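Local coordinates for uncharacterized protein DUF1470 (Jannaschia sp. CCS1, PDB 3H0N), which is of unknown function but may act as a transcription regulator, pairing an ABATE domain with a zinc-binding treble clef of the CGNR type, at residues S6-G11 with T109-H114; G25-T30 with C153-F158. One frame throughout, in Å; residues are numbered along the deposited sequence.

Interaction 1 (S6-G11 with T109-H114); sequences SYERTG and TWRLHH. With NI (nickel (II) ion), chain C; ACT (acetate ion), chain H; GOL (glycerol), chain F.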
# COMPACT_ATOMS: atom_id res chain seq x y z
N SER A 6 -8.14 -11.17 1.18
CA SER A 6 -8.53 -9.89 1.71
C SER A 6 -8.59 -8.86 0.60
O SER A 6 -7.98 -8.97 -0.46
CB SER A 6 -7.53 -9.43 2.77
OG SER A 6 -6.31 -9.13 2.23
N TYR A 7 -9.32 -7.80 0.89
CA TYR A 7 -9.36 -6.67 -0.01
C TYR A 7 -7.95 -6.20 -0.32
O TYR A 7 -7.63 -5.84 -1.44
CB TYR A 7 -10.22 -5.51 0.58
CG TYR A 7 -10.17 -4.27 -0.28
CD1 TYR A 7 -11.03 -4.11 -1.38
CD2 TYR A 7 -9.22 -3.31 -0.05
CE1 TYR A 7 -10.92 -2.97 -2.20
CE2 TYR A 7 -9.09 -2.21 -0.87
CZ TYR A 7 -9.94 -2.04 -1.94
OH TYR A 7 -9.81 -0.96 -2.79
N GLU A 8 -7.12 -6.13 0.70
CA GLU A 8 -5.78 -5.58 0.59
C GLU A 8 -4.87 -6.34 -0.36
O GLU A 8 -3.91 -5.77 -0.89
CB GLU A 8 -5.12 -5.52 1.99
CG GLU A 8 -5.72 -4.45 2.87
CD GLU A 8 -7.07 -4.81 3.51
OE1 GLU A 8 -7.51 -5.99 3.52
OE2 GLU A 8 -7.70 -3.87 4.06
N ARG A 9 -5.16 -7.62 -0.59
CA ARG A 9 -4.38 -8.45 -1.51
C ARG A 9 -5.12 -8.72 -2.81
O ARG A 9 -4.77 -9.65 -3.55
CB ARG A 9 -3.97 -9.76 -0.90
CG ARG A 9 -3.31 -9.64 0.40
CD ARG A 9 -2.05 -8.87 0.34
NE ARG A 9 -1.62 -8.70 1.73
CZ ARG A 9 -0.50 -8.09 2.12
NH1 ARG A 9 0.37 -7.61 1.24
NH2 ARG A 9 -0.24 -8.01 3.43
N THR A 10 -6.12 -7.91 -3.15
CA THR A 10 -6.85 -8.07 -4.41
C THR A 10 -5.95 -8.12 -5.64
O THR A 10 -6.12 -8.99 -6.52
CB THR A 10 -7.89 -6.94 -4.55
OG1 THR A 10 -8.86 -7.05 -3.49
CG2 THR A 10 -8.61 -7.05 -5.89
N GLY A 11 -5.02 -7.18 -5.77
CA GLY A 11 -4.19 -7.14 -6.96
C GLY A 11 -3.34 -8.37 -7.10
O GLY A 11 -3.21 -8.93 -8.18
N THR A 109 -17.91 0.58 4.74
CA THR A 109 -16.47 0.33 4.94
C THR A 109 -15.63 1.21 3.99
O THR A 109 -15.81 1.16 2.75
CB THR A 109 -16.10 -1.14 4.68
OG1 THR A 109 -16.96 -1.98 5.46
CG2 THR A 109 -14.64 -1.44 5.04
N TRP A 110 -14.72 2.00 4.55
CA TRP A 110 -13.81 2.80 3.75
C TRP A 110 -12.69 1.91 3.20
O TRP A 110 -12.13 1.07 3.92
CB TRP A 110 -13.17 3.90 4.60
CG TRP A 110 -14.10 4.96 4.91
CD1 TRP A 110 -14.88 5.09 6.05
CD2 TRP A 110 -14.44 6.07 4.08
NE1 TRP A 110 -15.64 6.21 5.96
CE2 TRP A 110 -15.40 6.84 4.77
CE3 TRP A 110 -14.02 6.50 2.81
CZ2 TRP A 110 -15.95 8.00 4.23
CZ3 TRP A 110 -14.56 7.66 2.28
CH2 TRP A 110 -15.52 8.39 2.99
N ARG A 111 -12.37 2.11 1.93
CA ARG A 111 -11.33 1.36 1.22
C ARG A 111 -10.44 2.31 0.48
O ARG A 111 -10.91 3.31 -0.07
CB ARG A 111 -11.92 0.40 0.20
CG ARG A 111 -13.01 -0.53 0.68
CD ARG A 111 -12.41 -1.63 1.42
NE ARG A 111 -13.42 -2.63 1.79
CZ ARG A 111 -13.16 -3.63 2.63
NH1 ARG A 111 -11.95 -3.75 3.16
NH2 ARG A 111 -14.13 -4.48 2.95
N LEU A 112 -9.15 1.97 0.40
CA LEU A 112 -8.22 2.67 -0.50
C LEU A 112 -8.17 1.91 -1.81
O LEU A 112 -7.73 0.75 -1.84
CB LEU A 112 -6.82 2.76 0.09
CG LEU A 112 -5.80 3.58 -0.72
CD1 LEU A 112 -6.26 5.05 -0.99
CD2 LEU A 112 -4.43 3.55 -0.08
N HIS A 113 -8.65 2.53 -2.88
CA HIS A 113 -8.60 1.96 -4.22
C HIS A 113 -7.34 2.41 -4.88
O HIS A 113 -6.95 3.55 -4.78
CB HIS A 113 -9.80 2.44 -5.02
CG HIS A 113 -11.09 1.95 -4.46
ND1 HIS A 113 -11.67 0.76 -4.86
CD2 HIS A 113 -11.89 2.44 -3.47
CE1 HIS A 113 -12.78 0.55 -4.16
NE2 HIS A 113 -12.93 1.56 -3.30
N HIS A 114 -6.66 1.51 -5.59
CA HIS A 114 -5.39 1.80 -6.25
C HIS A 114 -5.58 2.20 -7.70
O HIS A 114 -4.88 1.76 -8.60
CB HIS A 114 -4.45 0.62 -6.05
CG HIS A 114 -4.04 0.51 -4.64
ND1 HIS A 114 -4.72 -0.25 -3.72
CD2 HIS A 114 -3.10 1.19 -3.96
CE1 HIS A 114 -4.16 -0.07 -2.53
NE2 HIS A 114 -3.17 0.80 -2.64
NI NI C . -10.53 -0.74 -6.52
C ACT H . -7.63 -1.98 -4.97
O ACT H . -6.75 -1.87 -4.08
OXT ACT H . -7.90 -1.04 -5.78
CH3 ACT H . -8.38 -3.27 -5.05
C1 GOL F . -9.71 -4.21 6.49
O1 GOL F . -8.30 -4.01 6.58
C2 GOL F . -10.14 -5.61 6.01
O2 GOL F . -10.24 -5.69 4.60
C3 GOL F . -11.51 -5.99 6.59
O3 GOL F . -12.60 -5.47 5.84
O HOH W 1 -9.48 -2.17 3.15
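Y7 carries most of this contact, with R111 lying over one face of its ring. The CD of R111 sits 3.8 Å from the centroid of the Y7 ring, almost on the ring normal, which makes a CH-pi contact. The arginine chain bends at chi2 (-78°), which lays CD over the ring and sends the guanidinium on toward CB of Y7. The two side chains run past each other in opposite directions, with their flat groups 24° apart.

The tyrosine has its CG anti to the backbone N (chi1 175°), and its ring reaches from the short 3-10 turn to strand 110-113. There OH of Y7 donates to the backbone O of L112 at 2.9 Å, from above the carbonyl plane. The same OH stands over one face of the H113 imidazole, offset toward the rim, and the two rings meet edge-to-face. It is not bonded to ND1 of H113, which binds the nickel ion at 2.5 Å; H115 supplies the second histidine of that site.

E8 and R111 do not form a salt bridge, since OE2 of E8 is 4.3 Å from NH1 of R111. One water joins them, giving a hydrogen to OE2 and taking one from NH1. A glycerol, probably from the crystallisation liquor, links the same two side chains. The firmer charge partner of R111 is D105, which takes its NE in a salt bridge. Beside the tyrosine hydroxyl, the backbone N of H114 gives to OXT of an acetate, and ND1 of H114 to O of the acetate at 2.6 Å.

The contact thus joins the N-terminal turn to hairpin 101-113 through one direct hydrogen bond and a covered aromatic face. Its charged pair is bridged by solvent and probably only weakly coupled.

Interaction 2 (G25-T30 with C153-F158); sequences GSRRGT and CDRVYF. With NA (sodium ion), chain D; ZN (zinc ion), chain B.
The backbone O of S26 accepts two hydrogen bonds from the other segment, one from each face of its carbonyl plane. The backbone N of D154 gives one to O of S26 at 3.0 Å. NE of R155 gives the other to O of S26 at 2.9 Å, but it is bent, with an N-H...O angle of 131°. R155 reaches this oxygen because its chain folds at chi2 and chi3 (-56° and 87°).

OD1 of D154 is also held twice. The backbone N of S26 meets OD1 of D154 from above the carboxylate plane, in a nearly straight bond of 2.9 Å. NH2 of R155 comes from the opposite face and makes a salt bridge. NH1 of R155 bonds to the backbone O atoms of N20 and T23, so this arginine also ties in the end of helix 10-22.

C153 is a zinc ligand of the treble clef finger, together with C148, C169 and C173. SG of C153 binds the zinc ion at 2.3 Å and also accepts from the backbone N of R28 at 3.3 Å, nearly straight. Such an N-H to thiolate bond is common in zinc fingers and would help to spread the sulfur's negative charge. R28 belongs to the type I' turn R27-T30 of the hairpin. The aliphatic part of R27 crosses that of R155 at about a right angle, with CB of R27 3.9 Å from CD of R155.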
# COMPACT_ATOMS: atom_id res chain seq x y z
N GLY A 25 -0.06 -23.52 -21.12
CA GLY A 25 1.02 -24.28 -20.52
C GLY A 25 0.45 -25.62 -20.12
O GLY A 25 -0.10 -26.34 -20.93
N SER A 26 0.55 -25.91 -18.84
CA SER A 26 -0.10 -27.10 -18.28
C SER A 26 -0.67 -26.73 -16.91
O SER A 26 -0.17 -25.82 -16.23
CB SER A 26 0.86 -28.29 -18.20
OG SER A 26 1.97 -28.05 -17.38
N ARG A 27 -1.69 -27.48 -16.51
CA ARG A 27 -2.41 -27.25 -15.27
C ARG A 27 -2.78 -28.57 -14.63
O ARG A 27 -3.46 -29.39 -15.23
CB ARG A 27 -3.64 -26.41 -15.54
CG ARG A 27 -4.52 -26.24 -14.30
CD ARG A 27 -5.75 -25.41 -14.63
NE ARG A 27 -6.67 -25.25 -13.49
CZ ARG A 27 -7.55 -26.14 -13.08
NH1 ARG A 27 -7.69 -27.33 -13.66
NH2 ARG A 27 -8.33 -25.83 -12.04
N ARG A 28 -2.23 -28.84 -13.45
CA ARG A 28 -2.63 -30.02 -12.68
C ARG A 28 -2.47 -31.32 -13.45
O ARG A 28 -3.28 -32.22 -13.31
CB ARG A 28 -4.06 -29.81 -12.16
CG ARG A 28 -4.17 -28.60 -11.21
CD ARG A 28 -5.57 -28.43 -10.70
NE ARG A 28 -5.69 -27.24 -9.89
CZ ARG A 28 -6.75 -26.93 -9.16
NH1 ARG A 28 -7.79 -27.77 -9.10
NH2 ARG A 28 -6.76 -25.80 -8.46
N GLY A 29 -1.41 -31.41 -14.24
CA GLY A 29 -1.02 -32.63 -14.93
C GLY A 29 -1.48 -32.75 -16.37
O GLY A 29 -1.14 -33.73 -17.04
N THR A 30 -2.22 -31.76 -16.85
CA THR A 30 -2.86 -31.76 -18.17
C THR A 30 -2.45 -30.51 -18.97
O THR A 30 -2.42 -29.42 -18.42
CB THR A 30 -4.44 -31.74 -17.96
OG1 THR A 30 -4.78 -32.88 -17.16
CG2 THR A 30 -5.20 -31.81 -19.33
N CYS A 153 2.56 -29.29 -14.67
CA CYS A 153 1.87 -28.12 -14.15
C CYS A 153 2.82 -26.97 -14.11
O CYS A 153 3.84 -27.06 -13.41
CB CYS A 153 1.31 -28.36 -12.78
SG CYS A 153 0.23 -27.00 -12.23
N ASP A 154 2.54 -25.90 -14.85
CA ASP A 154 3.33 -24.66 -14.71
C ASP A 154 2.52 -23.48 -14.24
O ASP A 154 2.86 -22.31 -14.49
CB ASP A 154 4.12 -24.36 -15.97
CG ASP A 154 3.28 -23.92 -17.13
OD1 ASP A 154 2.06 -24.05 -17.12
OD2 ASP A 154 3.89 -23.43 -18.09
N ARG A 155 1.49 -23.77 -13.48
CA ARG A 155 0.73 -22.72 -12.84
C ARG A 155 1.59 -22.02 -11.79
O ARG A 155 2.49 -22.60 -11.19
CB ARG A 155 -0.55 -23.25 -12.22
CG ARG A 155 -1.52 -23.91 -13.16
CD ARG A 155 -1.97 -23.06 -14.32
NE ARG A 155 -1.07 -23.14 -15.45
CZ ARG A 155 -1.18 -22.38 -16.55
NH1 ARG A 155 -2.15 -21.49 -16.70
NH2 ARG A 155 -0.32 -22.54 -17.56
N VAL A 156 1.27 -20.75 -11.59
CA VAL A 156 2.00 -19.90 -10.65
C VAL A 156 1.29 -19.87 -9.29
O VAL A 156 0.10 -20.14 -9.16
CB VAL A 156 2.17 -18.45 -11.18
CG1 VAL A 156 2.93 -18.45 -12.50
CG2 VAL A 156 0.88 -17.69 -11.27
N TYR A 157 2.08 -19.52 -8.27
CA TYR A 157 1.51 -19.37 -6.94
C TYR A 157 2.34 -18.39 -6.15
O TYR A 157 3.49 -18.10 -6.47
CB TYR A 157 1.40 -20.75 -6.22
CG TYR A 157 2.70 -21.40 -5.92
CD1 TYR A 157 3.35 -22.17 -6.90
CD2 TYR A 157 3.33 -21.28 -4.68
CE1 TYR A 157 4.56 -22.76 -6.64
CE2 TYR A 157 4.52 -21.91 -4.41
CZ TYR A 157 5.17 -22.61 -5.41
OH TYR A 157 6.38 -23.23 -5.16
N PHE A 158 1.71 -17.85 -5.11
CA PHE A 158 2.40 -17.02 -4.12
C PHE A 158 2.31 -17.78 -2.80
O PHE A 158 1.22 -18.08 -2.31
CB PHE A 158 1.78 -15.64 -4.00
CG PHE A 158 2.48 -14.75 -3.02
CD1 PHE A 158 2.12 -14.79 -1.70
CD2 PHE A 158 3.53 -13.94 -3.38
CE1 PHE A 158 2.80 -14.01 -0.74
CE2 PHE A 158 4.17 -13.14 -2.47
CZ PHE A 158 3.80 -13.19 -1.13
NA NA D . 5.77 -28.18 -12.92
ZN ZN B . 0.23 -27.33 -9.92
O HOH W 2 5.70 -28.86 -15.21
O HOH W 3 7.01 -26.35 -14.56
O HOH W 4 7.84 -29.20 -12.61

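From the N terminus, the chain passes through 6-11 into helix 10-22 and then directly into the hairpin at 25-30. Several helices follow before strand 110-113 returns to the start of the chain. There interaction 1 closes a loop of 97 intervening residues. Helix 121-138 comes next, and then the zinc finger. Its segment 153-158 meets 25-30, and interaction 2 closes a loop of 122 residues. The two loops cross, because the segments alternate along the chain. The centres of interactions 1 and 2 are about 27 Å apart, on opposite sides of the chain's centre. Interaction 1 holds the 101-113 hairpin to the N terminus; interaction 2 joins the zinc finger to the hairpin after helix 10-22.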